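Local coordinates for WbbM protein (Klebsiella pneumoniae, PDB 6U4B), which probably acts as a bifunctional, metal-dependent glycosyltransferase that polymerises O-antigen, at residues Ser34-Ala40 / Phe100-Arg104; Asn287-Asn291 / Ala369-Ile373; Thr409-Ala413 / Asp578-Asn582. One frame throughout, in Å; residues are numbered along the deposited sequence.

Interaction 1 (Ser34-Ala40 / Phe100-Arg104); sequences SHHKPSA and FMHYR
Y103 CB sits over one face of the H35 imidazole, 3.6 Å from the ring centroid in a CH-pi contact, while S39 CB lies at the edge of that imidazole, in its plane. The phenol ring of Y103 meets a second imidazole: H36 turns an edge toward its face in an offset edge-to-face pair, planes 76° apart. R104 CB lies over one face of Y103, and two waters lie at its edge. This aromatic cluster forms where the parallel strands 29-35 and 97-102 of the first large mixed sheet, in the DUF4422 region, run out into loops. With CG between the backbone N and the carbonyl carbon (chi1 74°), Y103 directs its ring along the loop that follows H35, with its CD1 3.7 Å from S39 CB. The phenol OH reaches on to E288.

Bonds at both nitrogens fix the rotation of the H35 ring: ND1 donates in the ring plane to S39 OG (2.7 Å, 172°), and NE2 bonds to T33. S39 OG passes the chain of bonds on to K37 O.

Between the strands, the direct bond from S34 N to M101 O is weak. Water reinforces it, one molecule joining S34 OG to M101 O and another S34 O to Y103 N. Beyond the rings, a third water donates to both A40 O, at 2.6 Å, and Y103 O, at 3.0 Å.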
loop_
_atom_site.group_PDB
_atom_site.type_symbol
_atom_site.label_atom_id
_atom_site.label_comp_id
_atom_site.label_asym_id
_atom_site.label_seq_id
_atom_site.Cartn_x
_atom_site.Cartn_y
_atom_site.Cartn_z
ATOM N N SER A 34 4.727 -32.347 -30.614
ATOM C CA SER A 34 3.966 -31.183 -30.176
ATOM C C SER A 34 3.028 -31.570 -29.040
ATOM O O SER A 34 2.168 -32.441 -29.207
ATOM C CB SER A 34 3.177 -30.584 -31.338
ATOM O OG SER A 34 4.047 -29.950 -32.258
ATOM N N HIS A 35 3.185 -30.909 -27.898
ATOM C CA HIS A 35 2.353 -31.139 -26.729
ATOM C C HIS A 35 1.688 -29.834 -26.310
ATOM O O HIS A 35 2.266 -28.752 -26.444
ATOM C CB HIS A 35 3.175 -31.696 -25.559
ATOM C CG HIS A 35 3.979 -32.913 -25.901
ATOM N ND1 HIS A 35 3.665 -34.170 -25.428
ATOM C CD2 HIS A 35 5.094 -33.063 -26.655
ATOM C CE1 HIS A 35 4.548 -35.042 -25.881
ATOM N NE2 HIS A 35 5.427 -34.396 -26.628
ATOM N N HIS A 36 0.460 -29.947 -25.804
ATOM C CA HIS A 36 -0.280 -28.807 -25.279
ATOM C C HIS A 36 -0.750 -29.023 -23.848
ATOM O O HIS A 36 -1.343 -28.111 -23.259
ATOM C CB HIS A 36 -1.484 -28.490 -26.178
ATOM C CG HIS A 36 -2.584 -29.501 -26.097
ATOM N ND1 HIS A 36 -2.535 -30.712 -26.753
ATOM C CD2 HIS A 36 -3.767 -29.477 -25.438
ATOM C CE1 HIS A 36 -3.640 -31.392 -26.499
ATOM N NE2 HIS A 36 -4.404 -30.665 -25.703
ATOM N N LYS A 37 -0.508 -30.197 -23.279
ATOM C CA LYS A 37 -0.859 -30.489 -21.896
ATOM C C LYS A 37 0.098 -31.563 -21.400
ATOM O O LYS A 37 0.842 -32.152 -22.189
ATOM C CB LYS A 37 -2.317 -30.948 -21.772
ATOM C CG LYS A 37 -2.655 -32.232 -22.505
ATOM C CD LYS A 37 -3.981 -32.785 -22.006
ATOM C CE LYS A 37 -4.761 -33.474 -23.115
ATOM N NZ LYS A 37 -6.069 -33.986 -22.614
ATOM N N PRO A 38 0.123 -31.816 -20.075
ATOM C CA PRO A 38 0.948 -32.925 -19.568
ATOM C C PRO A 38 0.645 -34.237 -20.274
ATOM O O PRO A 38 -0.479 -34.743 -20.211
ATOM C CB PRO A 38 0.578 -32.983 -18.082
ATOM C CG PRO A 38 0.211 -31.572 -17.752
ATOM C CD PRO A 38 -0.467 -31.030 -18.977
ATOM N N SER A 39 1.642 -34.785 -20.964
ATOM C CA SER A 39 1.451 -35.973 -21.780
ATOM C C SER A 39 2.785 -36.682 -21.945
ATOM O O SER A 39 3.847 -36.053 -21.898
ATOM C CB SER A 39 0.851 -35.618 -23.146
ATOM O OG SER A 39 1.535 -34.525 -23.733
ATOM N N ALA A 40 2.715 -37.995 -22.156
ATOM C CA ALA A 40 3.903 -38.841 -22.114
ATOM C C ALA A 40 4.915 -38.448 -23.183
ATOM O O ALA A 40 4.557 -38.096 -24.311
ATOM C CB ALA A 40 3.508 -40.308 -22.285
ATOM N N PHE A 100 8.748 -33.951 -37.570
ATOM C CA PHE A 100 7.699 -33.520 -36.659
ATOM C C PHE A 100 6.644 -34.609 -36.554
ATOM O O PHE A 100 6.211 -35.162 -37.568
ATOM C CB PHE A 100 7.044 -32.211 -37.123
ATOM C CG PHE A 100 8.009 -31.074 -37.273
ATOM C CD1 PHE A 100 8.635 -30.841 -38.482
ATOM C CD2 PHE A 100 8.291 -30.241 -36.205
ATOM C CE1 PHE A 100 9.527 -29.795 -38.625
ATOM C CE2 PHE A 100 9.179 -29.194 -36.338
ATOM C CZ PHE A 100 9.800 -28.970 -37.551
ATOM N N MET A 101 6.242 -34.912 -35.322
ATOM C CA MET A 101 5.186 -35.875 -35.052
ATOM C C MET A 101 4.264 -35.303 -33.985
ATOM O O MET A 101 4.610 -34.348 -33.287
ATOM C CB MET A 101 5.759 -37.229 -34.600
ATOM C CG MET A 101 6.695 -37.878 -35.615
ATOM S SD MET A 101 7.209 -39.567 -35.215
ATOM C CE MET A 101 8.160 -39.306 -33.720
ATOM N N HIS A 102 3.071 -35.882 -33.883
ATOM C CA HIS A 102 2.141 -35.500 -32.831
ATOM C C HIS A 102 2.563 -36.145 -31.511
ATOM O O HIS A 102 3.515 -36.926 -31.449
ATOM C CB HIS A 102 0.716 -35.889 -33.215
ATOM C CG HIS A 102 0.295 -35.376 -34.557
ATOM N ND1 HIS A 102 0.090 -34.036 -34.809
ATOM C CD2 HIS A 102 0.052 -36.021 -35.723
ATOM C CE1 HIS A 102 -0.265 -33.878 -36.072
ATOM N NE2 HIS A 102 -0.297 -35.066 -36.648
ATOM N N TYR A 103 1.853 -35.813 -30.429
ATOM C CA TYR A 103 2.209 -36.339 -29.118
ATOM C C TYR A 103 1.606 -37.710 -28.848
ATOM O O TYR A 103 2.170 -38.473 -28.057
ATOM C CB TYR A 103 1.802 -35.362 -28.000
ATOM C CG TYR A 103 0.322 -35.282 -27.687
ATOM C CD1 TYR A 103 -0.220 -35.987 -26.619
ATOM C CD2 TYR A 103 -0.527 -34.476 -28.438
ATOM C CE1 TYR A 103 -1.569 -35.906 -26.315
ATOM C CE2 TYR A 103 -1.885 -34.390 -28.141
ATOM C CZ TYR A 103 -2.397 -35.110 -27.080
ATOM O OH TYR A 103 -3.739 -35.028 -26.783
ATOM N N ARG A 104 0.483 -38.050 -29.483
ATOM C CA ARG A 104 -0.072 -39.394 -29.386
ATOM C C ARG A 104 -0.191 -40.072 -30.746
ATOM O O ARG A 104 -0.798 -41.143 -30.846
ATOM C CB ARG A 104 -1.433 -39.363 -28.684
ATOM C CG ARG A 104 -1.336 -39.477 -27.177
ATOM C CD ARG A 104 -2.638 -39.097 -26.495
ATOM N NE ARG A 104 -3.739 -39.992 -26.829
ATOM C CZ ARG A 104 -4.957 -39.890 -26.307
ATOM N NH1 ARG A 104 -5.907 -40.745 -26.660
ATOM N NH2 ARG A 104 -5.221 -38.932 -25.430
HETATM O O HOH W 1 0.318 -33.183 -31.303
HETATM O O HOH W 2 4.744 -31.518 -34.222
HETATM O O HOH W 3 2.042 -38.152 -25.127
#

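Interaction 2 (Asn287-Asn291 / Ala369-Ile373); sequences NETFN and AFTEI
E372 O is the polar atom on which the two loops converge. F290 N donates to it at 2.9 Å, with a bent N-H...O angle of 139° and the donor tilted from the carbonyl plane. T289 CA adds a CA-H...O contact to the same oxygen at 3.3 Å, and T289 CB also lies close to it. The contact continues one residue further along both segments, where I373 CA points its hydrogen at F290 O over 3.5 Å. That approach brings the carbonyl oxygens F290 O and I373 O to 3.3 Å, two acceptors with no bond between them.

This is loop-to-loop packing at the junction of the two halves of the protein. Residues 287-291 follow strand 277-285 of the first large sheet, whereas 369-373, in the glycosyltransferase family 8 region, leave strand 360-366 of the second through a short 3-10 turn, in which E372 N bonds back to A369 O. F290 carries the apolar part of the contact. Its CG, anti to the backbone N (chi1 171°), lays the ring beside I373, where CD2 at the ring edge meets I373 CD1 at 3.6 Å; the two side chains point the same way. A369 CB approaches the ring obliquely, and F365, P38 and L395 extend the apolar surroundings of F290.

On the polar flank the carboxylates of E288 and E372 are turned 79° apart, with E288 OE1 and E372 OE1 3.9 Å from each other. Two like charges so close should raise the cost of ionising both, but R104 pairs with E288 and would probably keep it anionic, leaving E372 as the acid whose proton affinity is more likely to be raised.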
loop_
_atom_site.group_PDB
_atom_site.type_symbol
_atom_site.label_atom_id
_atom_site.label_comp_id
_atom_site.label_asym_id
_atom_site.label_seq_id
_atom_site.Cartn_x
_atom_site.Cartn_y
_atom_site.Cartn_z
ATOM N N ASN A 287 -4.457 -44.469 -24.775
ATOM C CA ASN A 287 -4.486 -44.086 -23.367
ATOM C C ASN A 287 -3.390 -43.064 -23.102
ATOM O O ASN A 287 -2.201 -43.373 -23.236
ATOM C CB ASN A 287 -4.315 -45.306 -22.458
ATOM C CG ASN A 287 -5.508 -46.240 -22.506
ATOM O OD1 ASN A 287 -6.656 -45.798 -22.552
ATOM N ND2 ASN A 287 -5.241 -47.542 -22.495
ATOM N N GLU A 288 -3.789 -41.856 -22.717
ATOM C CA GLU A 288 -2.823 -40.815 -22.402
ATOM C C GLU A 288 -2.255 -41.034 -21.007
ATOM O O GLU A 288 -2.985 -41.368 -20.068
ATOM C CB GLU A 288 -3.474 -39.435 -22.499
ATOM C CG GLU A 288 -2.499 -38.312 -22.806
ATOM C CD GLU A 288 -3.196 -36.984 -23.027
ATOM O OE1 GLU A 288 -3.148 -36.126 -22.119
ATOM O OE2 GLU A 288 -3.800 -36.805 -24.107
ATOM N N THR A 289 -0.943 -40.862 -20.881
ATOM C CA THR A 289 -0.244 -40.953 -19.605
ATOM C C THR A 289 0.651 -39.727 -19.450
ATOM O O THR A 289 0.700 -38.854 -20.321
ATOM C CB THR A 289 0.575 -42.246 -19.507
ATOM O OG1 THR A 289 1.553 -42.267 -20.553
ATOM C CG2 THR A 289 -0.324 -43.470 -19.643
ATOM N N PHE A 290 1.359 -39.658 -18.324
ATOM C CA PHE A 290 2.325 -38.595 -18.082
ATOM C C PHE A 290 3.551 -39.182 -17.405
ATOM O O PHE A 290 3.429 -39.886 -16.398
ATOM C CB PHE A 290 1.730 -37.476 -17.220
ATOM C CG PHE A 290 2.741 -36.462 -16.767
ATOM C CD1 PHE A 290 3.195 -35.480 -17.636
ATOM C CD2 PHE A 290 3.242 -36.499 -15.473
ATOM C CE1 PHE A 290 4.129 -34.548 -17.220
ATOM C CE2 PHE A 290 4.176 -35.574 -15.050
ATOM C CZ PHE A 290 4.622 -34.596 -15.922
ATOM N N ASN A 291 4.730 -38.878 -17.959
ATOM C CA ASN A 291 5.986 -39.417 -17.452
ATOM C C ASN A 291 7.057 -38.348 -17.270
ATOM O O ASN A 291 8.212 -38.690 -16.983
ATOM C CB ASN A 291 6.511 -40.532 -18.376
ATOM C CG ASN A 291 6.898 -40.022 -19.765
ATOM O OD1 ASN A 291 6.547 -38.903 -20.161
ATOM N ND2 ASN A 291 7.606 -40.851 -20.517
ATOM N N ALA A 369 -2.860 -34.234 -13.854
ATOM C CA ALA A 369 -2.049 -35.204 -14.578
ATOM C C ALA A 369 -1.627 -36.369 -13.691
ATOM O O ALA A 369 -1.213 -37.410 -14.211
ATOM C CB ALA A 369 -0.812 -34.526 -15.165
ATOM N N PHE A 370 -1.723 -36.213 -12.367
ATOM C CA PHE A 370 -1.304 -37.263 -11.447
ATOM C C PHE A 370 -2.187 -38.502 -11.521
ATOM O O PHE A 370 -1.762 -39.572 -11.076
ATOM C CB PHE A 370 -1.286 -36.730 -10.013
ATOM C CG PHE A 370 -0.198 -35.726 -9.751
ATOM C CD1 PHE A 370 0.928 -35.678 -10.554
ATOM C CD2 PHE A 370 -0.302 -34.835 -8.695
ATOM C CE1 PHE A 370 1.931 -34.760 -10.315
ATOM C CE2 PHE A 370 0.698 -33.909 -8.447
ATOM C CZ PHE A 370 1.816 -33.871 -9.260
ATOM N N THR A 371 -3.399 -38.389 -12.068
ATOM C CA THR A 371 -4.279 -39.548 -12.157
ATOM C C THR A 371 -3.845 -40.540 -13.227
ATOM O O THR A 371 -4.457 -41.610 -13.337
ATOM C CB THR A 371 -5.719 -39.108 -12.432
ATOM O OG1 THR A 371 -5.789 -38.459 -13.708
ATOM C CG2 THR A 371 -6.196 -38.150 -11.351
ATOM N N GLU A 372 -2.812 -40.223 -14.006
ATOM C CA GLU A 372 -2.388 -41.064 -15.120
ATOM C C GLU A 372 -0.869 -41.106 -15.222
ATOM O O GLU A 372 -0.301 -41.024 -16.315
ATOM C CB GLU A 372 -3.006 -40.584 -16.434
ATOM C CG GLU A 372 -3.007 -39.069 -16.596
ATOM C CD GLU A 372 -3.675 -38.627 -17.881
ATOM O OE1 GLU A 372 -3.039 -37.888 -18.662
ATOM O OE2 GLU A 372 -4.837 -39.027 -18.111
ATOM N N ILE A 373 -0.190 -41.243 -14.086
ATOM C CA ILE A 373 1.260 -41.409 -14.091
ATOM C C ILE A 373 1.617 -42.776 -14.667
ATOM O O ILE A 373 2.443 -42.885 -15.573
ATOM C CB ILE A 373 1.858 -41.240 -12.684
ATOM C CG1 ILE A 373 1.493 -39.872 -12.103
ATOM C CG2 ILE A 373 3.372 -41.392 -12.734
ATOM C CD1 ILE A 373 2.208 -38.723 -12.772
#

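Interaction 3 (Thr409-Ala413 / Asp578-Asn582); sequences TVVKA and DFIEN
V410 faces helix 576-583 on the buried side of this contact, whereas K412, two residues along, meets the same helix across a watery margin. The valine spreads its two methyls over the helix: CG1 lies 4.0 Å from N582 ND2 and 4.4 Å from F579 CD1, and CG2 rests 4.1 Å from D578 O. F579 presents its ring obliquely to CG1 and meets W568 as well. N582 ND2 gives D578 O a weak, bent bond (122°) that may help to orient the amide beside V410. On this packed side a water donates to V411 O and accepts from N582 ND2.

Strand 409-411 crosses the helix at 78°, their axes 9.0 Å apart. It directly follows the DxD motif characteristic of family 8 glycosyltransferases; here D406 and D408 bind magnesium together with H560. Its antiparallel neighbour, strand 558-560, supplies that histidine, so the helix packs against the strand leading away from the metal ligands.

At the solvent margin the K412 chain is bent at chi2 and chi3, which swings its ammonium group back to D578. The two side chains cross at about a right angle and form a salt bridge, although the modelled 2.4 Å between K412 NZ and D578 OD1 is too short to be taken at face value. E581 is a more distant counter-charge, its own carboxylate paired with R325. One water here accepts from K412 NZ at 2.8 Å and donates to D578 O.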
loop_
_atom_site.group_PDB
_atom_site.type_symbol
_atom_site.label_atom_id
_atom_site.label_comp_id
_atom_site.label_asym_id
_atom_site.label_seq_id
_atom_site.Cartn_x
_atom_site.Cartn_y
_atom_site.Cartn_z
ATOM N N THR A 409 -1.983 -21.154 4.660
ATOM C CA THR A 409 -0.956 -20.722 5.597
ATOM C C THR A 409 -0.414 -19.362 5.173
ATOM O O THR A 409 -0.622 -18.909 4.046
ATOM C CB THR A 409 0.209 -21.722 5.667
ATOM O OG1 THR A 409 0.884 -21.752 4.403
ATOM C CG2 THR A 409 -0.288 -23.127 6.008
ATOM N N VAL A 410 0.285 -18.714 6.103
ATOM C CA VAL A 410 1.192 -17.614 5.804
ATOM C C VAL A 410 2.464 -17.845 6.606
ATOM O O VAL A 410 2.411 -18.328 7.742
ATOM C CB VAL A 410 0.590 -16.224 6.126
ATOM C CG1 VAL A 410 -0.615 -15.925 5.239
ATOM C CG2 VAL A 410 0.223 -16.104 7.600
ATOM N N VAL A 411 3.608 -17.520 6.014
ATOM C CA VAL A 411 4.885 -17.672 6.698
ATOM C C VAL A 411 5.267 -16.343 7.333
ATOM O O VAL A 411 4.887 -15.265 6.860
ATOM C CB VAL A 411 5.993 -18.176 5.749
ATOM C CG1 VAL A 411 5.558 -19.471 5.075
ATOM C CG2 VAL A 411 6.343 -17.118 4.721
ATOM N N LYS A 412 6.009 -16.428 8.437
ATOM C CA LYS A 412 6.568 -15.260 9.106
ATOM C C LYS A 412 8.089 -15.275 9.082
ATOM O O LYS A 412 8.721 -14.510 9.821
ATOM C CB LYS A 412 6.071 -15.179 10.553
ATOM C CG LYS A 412 4.563 -15.305 10.705
ATOM C CD LYS A 412 3.852 -14.011 10.347
ATOM C CE LYS A 412 4.164 -12.922 11.357
ATOM N NZ LYS A 412 3.343 -11.704 11.125
ATOM N N ALA A 413 8.693 -16.126 8.254
ATOM C CA ALA A 413 10.136 -16.290 8.239
ATOM C C ALA A 413 10.567 -16.808 6.876
ATOM O O ALA A 413 9.746 -17.218 6.051
ATOM C CB ALA A 413 10.603 -17.239 9.351
ATOM N N ASP A 578 -2.272 -11.125 10.299
ATOM C CA ASP A 578 -1.164 -11.715 9.554
ATOM C C ASP A 578 -1.588 -12.131 8.154
ATOM O O ASP A 578 -0.770 -12.114 7.226
ATOM C CB ASP A 578 -0.609 -12.919 10.309
ATOM C CG ASP A 578 -0.097 -12.554 11.683
ATOM O OD1 ASP A 578 1.070 -12.124 11.789
ATOM O OD2 ASP A 578 -0.872 -12.674 12.652
ATOM N N PHE A 579 -2.849 -12.523 7.984
ATOM C CA PHE A 579 -3.348 -12.875 6.662
ATOM C C PHE A 579 -3.650 -11.628 5.839
ATOM O O PHE A 579 -3.234 -11.526 4.679
ATOM C CB PHE A 579 -4.593 -13.750 6.794
ATOM C CG PHE A 579 -5.302 -13.991 5.497
ATOM C CD1 PHE A 579 -4.878 -14.987 4.636
ATOM C CD2 PHE A 579 -6.397 -13.221 5.137
ATOM C CE1 PHE A 579 -5.528 -15.209 3.437
ATOM C CE2 PHE A 579 -7.051 -13.438 3.941
ATOM C CZ PHE A 579 -6.617 -14.433 3.089
ATOM N N ILE A 580 -4.379 -10.675 6.428
ATOM C CA ILE A 580 -4.728 -9.440 5.728
ATOM C C ILE A 580 -3.474 -8.713 5.267
ATOM O O ILE A 580 -3.416 -8.191 4.148
ATOM C CB ILE A 580 -5.595 -8.547 6.634
ATOM C CG1 ILE A 580 -6.978 -9.168 6.817
ATOM C CG2 ILE A 580 -5.703 -7.136 6.072
ATOM C CD1 ILE A 580 -7.734 -9.371 5.517
ATOM N N GLU A 581 -2.451 -8.678 6.125
ATOM C CA GLU A 581 -1.183 -8.036 5.792
ATOM C C GLU A 581 -0.656 -8.489 4.433
ATOM O O GLU A 581 -0.094 -7.689 3.678
ATOM C CB GLU A 581 -0.164 -8.342 6.891
ATOM C CG GLU A 581 1.229 -7.788 6.668
ATOM C CD GLU A 581 2.239 -8.400 7.625
ATOM O OE1 GLU A 581 3.294 -8.879 7.159
ATOM O OE2 GLU A 581 1.968 -8.419 8.843
ATOM N N ASN A 582 -0.839 -9.764 4.102
ATOM C CA ASN A 582 -0.306 -10.317 2.864
ATOM C C ASN A 582 -1.296 -10.276 1.710
ATOM O O ASN A 582 -0.888 -10.462 0.558
ATOM C CB ASN A 582 0.166 -11.756 3.096
ATOM C CG ASN A 582 1.358 -11.828 4.024
ATOM O OD1 ASN A 582 2.453 -11.385 3.675
ATOM N ND2 ASN A 582 1.155 -12.382 5.214
HETATM O O HOH W 4 3.975 -12.625 6.888
HETATM O O HOH W 5 2.133 -11.364 8.598
HETATM O O HOH W 6 5.568 -10.625 9.012
#

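Overall arrangement
Interactions 1 and 2 adjoin, their centres 13 Å apart, and share E288 as a joint: E288 OE2 lies 2.9 Å from R104 NH2 in a salt bridge and 3.2 Å from Y103 OH in a probable hydrogen bond. A40 CB also packs on T289 OG1. Through these residues the DUF4422 region is tied to the loop 287-291, which in turn meets the family 8 region at 369-373. Interaction 3 stands apart, its centre about 40 Å from that of interaction 1 and 35 Å from that of interaction 2. It alone lies near a metal site, the F579 side chain lying about 8 Å from that of the magnesium ligand D408.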